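Local coordinates for protein aminotransferase AspB (PDB 3EZS) that probably acts as an aminotransferase, using pyridoxal 5'-phosphate as cofactor to move amino groups between amino acids and keto acids, at residues A[33-38]-A[283-288]; A[201-206]-A[306-311]. All blocks are in the same frame, centred on the assembly; numbering follows the deposited sequence.

Interaction 1 of 2, residues A[33-38]-A[283-288]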
loop_
_atom_site.group_PDB
_atom_site.type_symbol
_atom_site.label_atom_id
_atom_site.label_comp_id
_atom_site.label_asym_id
_atom_site.label_seq_id
_atom_site.Cartn_x
_atom_site.Cartn_y
_atom_site.Cartn_z
ATOM N N PRO A 33 13.838 -11.594 11.554
ATOM C CA PRO A 33 14.532 -12.875 11.261
ATOM C C PRO A 33 15.779 -12.757 10.383
ATOM O O PRO A 33 15.797 -12.001 9.412
ATOM C CB PRO A 33 13.460 -13.717 10.569
ATOM N N GLN A 34 16.810 -13.512 10.735
ATOM C CA GLN A 34 18.098 -13.451 10.040
ATOM C C GLN A 34 18.400 -14.741 9.260
ATOM O O GLN A 34 19.476 -15.326 9.418
ATOM C CB GLN A 34 19.206 -13.197 11.079
ATOM C CG GLN A 34 18.999 -11.932 11.947
ATOM C CD GLN A 34 18.975 -10.635 11.139
ATOM O OE1 GLN A 34 19.975 -10.256 10.530
ATOM N NE2 GLN A 34 17.835 -9.941 11.154
ATOM N N PHE A 35 17.452 -15.174 8.431
ATOM C CA PHE A 35 17.586 -16.418 7.680
ATOM C C PHE A 35 17.311 -16.166 6.211
ATOM O O PHE A 35 16.666 -15.193 5.853
ATOM C CB PHE A 35 16.594 -17.459 8.197
ATOM C CG PHE A 35 16.654 -17.665 9.679
ATOM C CD1 PHE A 35 17.829 -18.097 10.281
ATOM C CD2 PHE A 35 15.545 -17.451 10.473
ATOM C CE1 PHE A 35 17.901 -18.287 11.654
ATOM C CE2 PHE A 35 15.612 -17.645 11.849
ATOM C CZ PHE A 35 16.795 -18.061 12.436
ATOM N N GLU A 36 17.806 -17.052 5.365
ATOM C CA GLU A 36 17.595 -16.945 3.937
ATOM C C GLU A 36 16.174 -17.359 3.594
ATOM O O GLU A 36 15.540 -18.146 4.304
ATOM C CB GLU A 36 18.581 -17.830 3.183
ATOM C CG GLU A 36 20.037 -17.461 3.343
ATOM C CD GLU A 36 20.403 -16.082 2.786
ATOM O OE1 GLU A 36 19.786 -15.623 1.793
ATOM O OE2 GLU A 36 21.342 -15.468 3.338
ATOM N N THR A 37 15.647 -16.784 2.527
ATOM C CA THR A 37 14.321 -17.161 2.055
ATOM C C THR A 37 14.451 -18.536 1.382
ATOM O O THR A 37 15.390 -18.746 0.616
ATOM C CB THR A 37 13.773 -16.113 1.076
ATOM O OG1 THR A 37 13.543 -14.895 1.796
ATOM C CG2 THR A 37 12.457 -16.609 0.430
ATOM N N PRO A 38 13.564 -19.490 1.711
ATOM C CA PRO A 38 13.667 -20.815 1.090
ATOM C C PRO A 38 13.729 -20.779 -0.431
ATOM O O PRO A 38 12.984 -20.027 -1.072
ATOM C CB PRO A 38 12.396 -21.519 1.562
ATOM C CG PRO A 38 12.142 -20.883 2.901
ATOM C CD PRO A 38 12.487 -19.447 2.712
ATOM N N GLU A 283 7.908 -25.017 9.613
ATOM C CA GLU A 283 8.322 -25.849 10.725
ATOM C C GLU A 283 9.845 -25.750 10.957
ATOM O O GLU A 283 10.309 -25.694 12.103
ATOM C CB GLU A 283 7.892 -27.299 10.434
ATOM C CG GLU A 283 8.333 -28.342 11.459
ATOM C CD GLU A 283 7.773 -28.083 12.849
ATOM O OE1 GLU A 283 6.727 -27.410 12.968
ATOM O OE2 GLU A 283 8.378 -28.581 13.818
ATOM N N PHE A 284 10.618 -25.735 9.875
ATOM C CA PHE A 284 12.082 -25.620 9.971
ATOM C C PHE A 284 12.473 -24.358 10.758
ATOM O O PHE A 284 13.332 -24.407 11.646
ATOM C CB PHE A 284 12.713 -25.605 8.580
ATOM C CG PHE A 284 14.201 -25.336 8.577
ATOM C CD1 PHE A 284 15.109 -26.379 8.679
ATOM C CD2 PHE A 284 14.686 -24.040 8.455
ATOM C CE1 PHE A 284 16.470 -26.141 8.674
ATOM C CE2 PHE A 284 16.062 -23.784 8.442
ATOM C CZ PHE A 284 16.957 -24.840 8.555
ATOM N N PHE A 285 11.826 -23.236 10.450
ATOM C CA PHE A 285 12.120 -21.997 11.168
ATOM C C PHE A 285 11.560 -22.010 12.592
ATOM O O PHE A 285 12.242 -21.583 13.526
ATOM C CB PHE A 285 11.636 -20.771 10.398
ATOM C CG PHE A 285 12.288 -20.602 9.055
ATOM C CD1 PHE A 285 13.685 -20.540 8.941
ATOM C CD2 PHE A 285 11.513 -20.460 7.905
ATOM C CE1 PHE A 285 14.294 -20.388 7.698
ATOM C CE2 PHE A 285 12.112 -20.309 6.660
ATOM C CZ PHE A 285 13.509 -20.264 6.558
ATOM N N ARG A 286 10.342 -22.520 12.763
ATOM C CA ARG A 286 9.706 -22.585 14.088
ATOM C C ARG A 286 10.579 -23.356 15.067
ATOM O O ARG A 286 10.698 -22.988 16.228
ATOM C CB ARG A 286 8.343 -23.266 14.026
ATOM C CG ARG A 286 7.555 -23.130 15.347
ATOM C CD ARG A 286 6.345 -24.047 15.438
ATOM N NE ARG A 286 6.722 -25.469 15.457
ATOM C CZ ARG A 286 7.268 -26.115 16.500
ATOM N NH1 ARG A 286 7.542 -25.499 17.641
ATOM N NH2 ARG A 286 7.577 -27.405 16.397
ATOM N N ASN A 287 11.163 -24.444 14.595
ATOM C CA ASN A 287 12.011 -25.235 15.446
ATOM C C ASN A 287 13.205 -24.442 15.986
ATOM O O ASN A 287 13.587 -24.637 17.116
ATOM C CB ASN A 287 12.509 -26.465 14.718
ATOM C CG ASN A 287 13.206 -27.395 15.640
ATOM O OD1 ASN A 287 14.420 -27.543 15.567
ATOM N ND2 ASN A 287 12.459 -27.957 16.592
ATOM N N ILE A 288 13.762 -23.546 15.175
ATOM C CA ILE A 288 14.877 -22.709 15.609
ATOM C C ILE A 288 14.391 -21.758 16.701
ATOM O O ILE A 288 15.029 -21.626 17.739
ATOM C CB ILE A 288 15.499 -21.885 14.458
ATOM C CG1 ILE A 288 16.154 -22.785 13.410
ATOM C CG2 ILE A 288 16.579 -20.934 14.983
ATOM C CD1 ILE A 288 16.571 -21.996 12.150
#

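Interaction 2 of 2, residues A[201-206]-A[306-311]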
loop_
_atom_site.group_PDB
_atom_site.type_symbol
_atom_site.label_atom_id
_atom_site.label_comp_id
_atom_site.label_asym_id
_atom_site.label_seq_id
_atom_site.Cartn_x
_atom_site.Cartn_y
_atom_site.Cartn_z
ATOM N N GLU A 201 6.723 -22.722 20.667
ATOM C CA GLU A 201 7.681 -23.722 21.100
ATOM C C GLU A 201 7.125 -25.122 21.230
ATOM O O GLU A 201 7.759 -26.074 20.796
ATOM C CB GLU A 201 8.242 -23.268 22.453
ATOM C CG GLU A 201 9.319 -24.138 23.048
ATOM C CD GLU A 201 9.623 -23.754 24.476
ATOM O OE1 GLU A 201 9.447 -22.571 24.831
ATOM O OE2 GLU A 201 10.042 -24.637 25.238
ATOM N N ASN A 202 5.969 -25.251 21.875
ATOM C CA ASN A 202 5.362 -26.560 22.113
ATOM C C ASN A 202 3.977 -26.633 21.449
ATOM O O ASN A 202 3.846 -26.994 20.280
ATOM C CB ASN A 202 5.245 -26.827 23.642
ATOM C CG ASN A 202 6.571 -26.710 24.380
ATOM O OD1 ASN A 202 7.615 -27.120 23.882
ATOM N ND2 ASN A 202 6.523 -26.167 25.600
ATOM N N THR A 203 2.958 -26.223 22.192
ATOM C CA THR A 203 1.596 -26.304 21.740
ATOM C C THR A 203 1.248 -25.049 20.914
ATOM O O THR A 203 1.616 -23.924 21.292
ATOM C CB THR A 203 0.643 -26.567 22.951
ATOM O OG1 THR A 203 -0.725 -26.451 22.530
ATOM C CG2 THR A 203 0.914 -25.603 24.108
ATOM N N PRO A 204 0.582 -25.234 19.763
ATOM C CA PRO A 204 0.291 -24.054 18.964
ATOM C C PRO A 204 -0.732 -23.137 19.634
ATOM O O PRO A 204 -1.649 -23.625 20.260
ATOM C CB PRO A 204 -0.280 -24.625 17.656
ATOM C CG PRO A 204 -0.037 -26.100 17.707
ATOM C CD PRO A 204 0.078 -26.470 19.135
ATOM N N PRO A 205 -0.560 -21.815 19.528
ATOM C CA PRO A 205 -1.543 -20.916 20.140
ATOM C C PRO A 205 -2.890 -20.908 19.391
ATOM O O PRO A 205 -2.940 -21.128 18.183
ATOM C CB PRO A 205 -0.879 -19.551 20.021
ATOM C CG PRO A 205 -0.046 -19.669 18.780
ATOM C CD PRO A 205 0.523 -21.062 18.862
ATOM N N PRO A 206 -3.990 -20.655 20.104
ATOM C CA PRO A 206 -5.261 -20.655 19.406
ATOM C C PRO A 206 -5.577 -19.347 18.680
ATOM O O PRO A 206 -5.142 -18.263 19.106
ATOM C CB PRO A 206 -6.258 -20.880 20.526
ATOM C CG PRO A 206 -5.604 -20.307 21.749
ATOM C CD PRO A 206 -4.130 -20.384 21.544
ATOM N N TYR A 306 7.257 -17.089 28.164
ATOM C CA TYR A 306 6.131 -17.822 27.589
ATOM C C TYR A 306 6.604 -18.576 26.347
ATOM O O TYR A 306 7.444 -18.068 25.608
ATOM C CB TYR A 306 4.986 -16.873 27.220
ATOM C CG TYR A 306 4.324 -16.192 28.416
ATOM C CD1 TYR A 306 3.611 -16.930 29.363
ATOM C CD2 TYR A 306 4.377 -14.807 28.570
ATOM C CE1 TYR A 306 3.005 -16.302 30.442
ATOM C CE2 TYR A 306 3.771 -14.174 29.632
ATOM C CZ TYR A 306 3.092 -14.919 30.560
ATOM O OH TYR A 306 2.509 -14.268 31.599
ATOM N N PRO A 307 6.068 -19.782 26.091
ATOM C CA PRO A 307 6.495 -20.568 24.917
ATOM C C PRO A 307 5.879 -20.143 23.560
ATOM O O PRO A 307 5.495 -20.995 22.751
ATOM C CB PRO A 307 6.091 -21.998 25.304
ATOM C CG PRO A 307 4.860 -21.815 26.149
ATOM C CD PRO A 307 5.030 -20.482 26.875
ATOM N N TYR A 308 5.838 -18.832 23.308
ATOM C CA TYR A 308 5.248 -18.260 22.110
ATOM C C TYR A 308 6.052 -16.991 21.789
ATOM O O TYR A 308 6.636 -16.361 22.692
ATOM C CB TYR A 308 3.747 -17.895 22.315
ATOM C CG TYR A 308 2.893 -18.997 22.891
ATOM C CD1 TYR A 308 2.242 -19.907 22.061
ATOM C CD2 TYR A 308 2.723 -19.130 24.275
ATOM C CE1 TYR A 308 1.466 -20.949 22.590
ATOM C CE2 TYR A 308 1.920 -20.162 24.824
ATOM C CZ TYR A 308 1.302 -21.065 23.971
ATOM O OH TYR A 308 0.526 -22.088 24.478
ATOM N N SER A 309 6.027 -16.613 20.508
ATOM C CA SER A 309 6.762 -15.470 19.950
ATOM C C SER A 309 8.244 -15.845 20.000
ATOM O O SER A 309 8.573 -16.948 20.389
ATOM C CB SER A 309 6.493 -14.143 20.700
ATOM O OG SER A 309 7.401 -13.918 21.791
ATOM N N PHE A 310 9.117 -14.945 19.570
ATOM C CA PHE A 310 10.550 -15.161 19.695
ATOM C C PHE A 310 11.214 -14.101 20.609
ATOM O O PHE A 310 12.430 -13.848 20.520
ATOM C CB PHE A 310 11.238 -15.291 18.322
ATOM C CG PHE A 310 10.959 -14.173 17.334
ATOM C CD1 PHE A 310 11.162 -12.844 17.649
ATOM C CD2 PHE A 310 10.612 -14.485 16.024
ATOM C CE1 PHE A 310 10.953 -11.846 16.711
ATOM C CE2 PHE A 310 10.409 -13.486 15.084
ATOM C CZ PHE A 310 10.581 -12.170 15.435
ATOM N N TYR A 311 10.420 -13.508 21.508
ATOM C CA TYR A 311 10.918 -12.498 22.435
ATOM C C TYR A 311 11.162 -13.015 23.853
ATOM O O TYR A 311 10.623 -14.057 24.256
ATOM C CB TYR A 311 9.957 -11.304 22.535
ATOM C CG TYR A 311 9.673 -10.648 21.211
ATOM C CD1 TYR A 311 10.663 -9.941 20.541
ATOM C CD2 TYR A 311 8.423 -10.755 20.613
ATOM C CE1 TYR A 311 10.411 -9.360 19.304
ATOM C CE2 TYR A 311 8.165 -10.174 19.382
ATOM C CZ TYR A 311 9.172 -9.492 18.727
ATOM O OH TYR A 311 8.924 -8.916 17.495
HETATM O O HOH W 1 3.961 -23.282 22.697
#

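Interaction 1 of 2, residues A[33-38]-A[283-288]
Phe-35 and Phe-285 bring the loop that precedes helix 39-46 against helix 280-299, in a chain whose family and seven-stranded mixed sheet mark it as a class I/II aminotransferase of the pyridoxal-phosphate fold type I. The two phenylalanines make up about two thirds of the 224 Å² buried between the segments. Their rings are nearly parallel, with planes at 17°, but the centroids are 5.6 Å apart, so this is a slid-apart aromatic pair with little ring overlap. The closest approach of the pair runs from Phe-35 CB to Phe-285 CE1, at 3.8 Å, and Phe-35 CD2 comes within 3.9 Å of Phe-285 CD1. Phe-285 holds CG beside its own backbone N, opposite the carbonyl carbon (chi1 -62°), which sends its ring out from the helix to slide past that of Phe-35 in the contrary direction.

Ile-288, three residues further along the helix, adds a contact to the Phe-35 ring. Its CD1 lies over one face, 4.3 Å from the centroid and 26° off the ring normal, a CH-pi contact. Its other branch reaches the far end of the ring, with CG2 3.8 Å from Phe-35 CZ.

Ser-234 packs on both phenylalanines, and its carbonyl oxygen accepts a hydrogen bond from Thr-37 OG1. Phe-35 O accepts a hydrogen bond from Asn-53 ND2 of the second subunit, which places this stretch of loop at the dimer interface. The outer end of the Phe-285 ring meets the loop again: the carbonyl oxygen of Glu-36 approaches CZ obliquely, while Pro-38, the N-cap residue of helix 39-46, sets its CG at the ring edge, 3.8 Å from Phe-285 CE2.

Interaction 2 of 2, residues A[201-206]-A[306-311]
Pro-307 meets Glu-201 where two irregular segments join, one leaving the central-sheet strand 189-193 and the other leading into the small three-stranded antiparallel sheet. Glu-201 N donates to Pro-307 O at 3.0 Å. The N-H...O angle of 159° shows a fairly straight bond, although the donor stands 43° out of the carbonyl plane. The Glu-201 side chain crosses the proline, its OE1 3.4 Å from Pro-307 CB; CG trans to the main-chain nitrogen (chi1 -177°) and an extended chain carry the carboxylate past the ring to salt bridges with Lys-294 and Arg-297. Pro-307 O is gripped twice, because water 1 also donates to it at 2.8 Å. The same water donates to Thr-203 O at 2.8 Å and accepts from Asn-202 N at 2.9 Å, linking the backbone at Asn-202 and Thr-203 to that of Pro-307.

Tyr-308 follows, with this water over one face of its ring, offset toward the rim. The ring slides past Pro-205 in the opposite direction, CD1 lying 3.7 Å from Pro-205 CB. Thr-203 contributes its carbonyl oxygen close to CE1 and its methyl CG2 near the phenol oxygen. Ser-309 OG donates to Tyr-308 O at 2.7 Å, in the carbonyl plane and on a lone pair. Separately, Ser-309 OG accepts from Tyr-311 N at 3.1 Å, and this second bond forms an ST turn. Phe-310 then turns its ring to that of Tyr-289.

Helix 280-299 thus flanks the contact, carrying both basic partners of Glu-201 and touching Pro-307 through Arg-297. Pro-206 touches helix 173-186 through Leu-173 and Leu-176, while Tyr-311 begins strand 311-315 and packs against strand 349-353.

Helix 280-299 is common ground for the two contacts: it supplies one segment of interaction 1 and flanks interaction 2 with Arg-297 and Lys-294. They also touch directly, through a weak, probable hydrogen bond from Arg-286 NH1 to Glu-201 O. Interaction 1 is a surface contact whose centre lies about 17 Å from that of the chain; its loop reaches the second subunit, and it is held by aromatic and aliphatic packing. Interaction 2 is partly buried, its centre about 13 Å from the centre of the chain, and lies within one subunit. There a backbone bond, a bridging water and proline and tyrosine packing join loops that serve different sheets, while salt bridges tie Glu-201 to helix 280-299.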